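Local structure of iron-regulated outer membrane protein (Neisseria meningitidis, 4B7O) at residues 108-113 with 556-561. The protein is thought to carry iron, probably as an iron-siderophore complex, across the meningococcal outer membrane as a TonB-dependent transporter. Numbering follows the deposited sequence.
Sequences TLRGMG and SYFWQT
Arg110 and Phe558 are a compact example of a charged side chain that stacks on an aromatic face while its end pairs with carboxylates. The guanidinium lies flat on the ring, the two planes only 14° apart and their centres 4.0 Å from each other, a cation-pi stack. Overlap is deepest where Phe558 CD2 sits over the middle of the guanidinium, 3.3 Å from Arg110 CZ. Because the arginine chain is extended from CG to NE (chi2 169°, chi3 178°), its aliphatic part follows the same face, and CD makes a CH-pi contact 3.6 Å from the ring centroid. The two side chains run past each other in opposite directions, CG of Arg110 lying over the outer end of the ring, 3.6 Å from Phe558 CZ, and NH1 near the ring root, 3.7 Å from Phe558 CB. Such a plug-to-wall contact belongs to the TonB-dependent transporter fold: Arg110 sits in the type I' turn from Leu109 to Met112, which joins two short plug strands as a beta hairpin, whereas strand 551-567 is part of the surrounding barrel. Salt bridges from NH2 to Glu541 and Glu593, on the two neighbouring barrel strands, would balance the buried charge and probably fix the rotation of the guanidinium. Between these two segments the contact thins quickly away from the stack. Ser556 comes no nearer than 4.1 Å, CB to Arg110 NH2, while its hydroxyl bonds to Ser65; Met112 packs instead on Pro614 and Phe616 of the barrel. The side chain of Tyr557 starts off away from the plug, and Trp559 is exposed on the same barrel strand.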
loop_
_atom_site.group_PDB
_atom_site.type_symbol
_atom_site.label_atom_id
_atom_site.label_comp_id
_atom_site.label_asym_id
_atom_site.label_seq_id
_atom_site.Cartn_x
_atom_site.Cartn_y
_atom_site.Cartn_z
ATOM N N THR A 108 -1.382 -4.877 -5.895
ATOM C CA THR A 108 -1.536 -4.127 -7.122
ATOM C C THR A 108 -2.832 -3.357 -7.152
ATOM O O THR A 108 -3.851 -3.740 -6.573
ATOM C CB THR A 108 -1.384 -5.001 -8.378
ATOM O OG1 THR A 108 -2.384 -6.011 -8.366
ATOM C CG2 THR A 108 -0.042 -5.661 -8.363
ATOM N N LEU A 109 -2.760 -2.255 -7.833
ATOM C CA LEU A 109 -3.836 -1.328 -7.927
ATOM C C LEU A 109 -3.918 -1.057 -9.402
ATOM O O LEU A 109 -2.924 -0.600 -9.995
ATOM C CB LEU A 109 -3.462 -0.068 -7.182
ATOM C CG LEU A 109 -4.482 1.061 -7.163
ATOM C CD1 LEU A 109 -5.798 0.559 -6.541
ATOM C CD2 LEU A 109 -3.880 2.230 -6.383
ATOM N N ARG A 110 -5.060 -1.420 -10.006
ATOM C CA ARG A 110 -5.194 -1.362 -11.460
ATOM C C ARG A 110 -4.046 -2.040 -12.149
ATOM O O ARG A 110 -3.585 -1.579 -13.181
ATOM C CB ARG A 110 -5.245 0.091 -11.932
ATOM C CG ARG A 110 -6.599 0.756 -11.747
ATOM C CD ARG A 110 -6.547 2.269 -11.982
ATOM N NE ARG A 110 -7.910 2.839 -11.835
ATOM C CZ ARG A 110 -8.229 4.109 -11.989
ATOM N NH1 ARG A 110 -7.285 4.998 -12.286
ATOM N NH2 ARG A 110 -9.498 4.491 -11.819
ATOM N N GLY A 111 -3.591 -3.147 -11.578
ATOM C CA GLY A 111 -2.449 -3.896 -12.120
ATOM C C GLY A 111 -1.075 -3.315 -11.817
ATOM O O GLY A 111 -0.081 -3.886 -12.214
ATOM N N MET A 112 -0.986 -2.166 -11.152
ATOM C CA MET A 112 0.335 -1.572 -10.943
ATOM C C MET A 112 0.738 -1.911 -9.559
ATOM O O MET A 112 -0.129 -1.937 -8.658
ATOM C CB MET A 112 0.311 -0.081 -11.135
ATOM C CG MET A 112 -0.141 0.356 -12.504
ATOM S SD MET A 112 0.993 -0.186 -13.807
ATOM C CE MET A 112 2.417 0.809 -13.475
ATOM N N GLY A 113 2.015 -2.251 -9.384
ATOM C CA GLY A 113 2.472 -2.796 -8.086
ATOM C C GLY A 113 3.040 -1.741 -7.127
ATOM O O GLY A 113 3.050 -0.527 -7.440
ATOM N N SER A 556 -15.492 4.186 -14.079
ATOM C CA SER A 556 -14.347 4.932 -14.450
ATOM C C SER A 556 -13.798 4.262 -15.653
ATOM O O SER A 556 -13.994 3.078 -15.817
ATOM C CB SER A 556 -13.257 4.857 -13.371
ATOM O OG SER A 556 -13.425 5.841 -12.347
ATOM N N TYR A 557 -13.092 5.020 -16.491
ATOM C CA TYR A 557 -12.236 4.477 -17.516
ATOM C C TYR A 557 -10.960 5.285 -17.520
ATOM O O TYR A 557 -11.018 6.488 -17.471
ATOM C CB TYR A 557 -12.877 4.539 -18.879
ATOM C CG TYR A 557 -12.282 3.513 -19.765
ATOM C CD1 TYR A 557 -11.013 3.688 -20.321
ATOM C CD2 TYR A 557 -12.938 2.311 -19.972
ATOM C CE1 TYR A 557 -10.444 2.703 -21.138
ATOM C CE2 TYR A 557 -12.402 1.328 -20.758
ATOM C CZ TYR A 557 -11.171 1.530 -21.345
ATOM O OH TYR A 557 -10.662 0.531 -22.092
ATOM N N PHE A 558 -9.805 4.635 -17.531
ATOM C CA PHE A 558 -8.577 5.401 -17.352
ATOM C C PHE A 558 -7.569 5.045 -18.408
ATOM O O PHE A 558 -7.592 3.957 -18.930
ATOM C CB PHE A 558 -7.960 5.170 -15.964
ATOM C CG PHE A 558 -7.657 3.740 -15.702
ATOM C CD1 PHE A 558 -6.450 3.197 -16.141
ATOM C CD2 PHE A 558 -8.615 2.925 -15.095
ATOM C CE1 PHE A 558 -6.154 1.857 -15.925
ATOM C CE2 PHE A 558 -8.343 1.582 -14.887
ATOM C CZ PHE A 558 -7.115 1.050 -15.305
ATOM N N TRP A 559 -6.712 5.987 -18.745
ATOM C CA TRP A 559 -5.626 5.677 -19.662
ATOM C C TRP A 559 -4.394 6.269 -19.107
ATOM O O TRP A 559 -4.398 7.438 -18.651
ATOM C CB TRP A 559 -5.844 6.344 -20.954
ATOM C CG TRP A 559 -7.043 5.886 -21.717
ATOM C CD1 TRP A 559 -7.071 4.959 -22.723
ATOM C CD2 TRP A 559 -8.415 6.381 -21.590
ATOM N NE1 TRP A 559 -8.320 4.834 -23.223
ATOM C CE2 TRP A 559 -9.178 5.681 -22.600
ATOM C CE3 TRP A 559 -9.050 7.317 -20.773
ATOM C CZ2 TRP A 559 -10.533 5.910 -22.795
ATOM C CZ3 TRP A 559 -10.413 7.555 -20.957
ATOM C CH2 TRP A 559 -11.147 6.841 -21.939
ATOM N N GLN A 560 -3.312 5.510 -19.129
ATOM C CA GLN A 560 -2.143 6.063 -18.535
ATOM C C GLN A 560 -0.934 5.733 -19.298
ATOM O O GLN A 560 -0.779 4.638 -19.793
ATOM C CB GLN A 560 -2.018 5.642 -17.101
ATOM C CG GLN A 560 -1.293 6.708 -16.264
ATOM C CD GLN A 560 -0.647 6.024 -15.122
ATOM O OE1 GLN A 560 -0.552 6.554 -14.020
ATOM N NE2 GLN A 560 -0.255 4.759 -15.367
ATOM N N THR A 561 -0.098 6.741 -19.443
ATOM C CA THR A 561 1.216 6.590 -20.027
ATOM C C THR A 561 2.280 7.004 -19.009
ATOM O O THR A 561 2.193 8.080 -18.371
ATOM C CB THR A 561 1.358 7.486 -21.268
ATOM O OG1 THR A 561 0.233 7.257 -22.081
ATOM C CG2 THR A 561 2.622 7.099 -22.105
#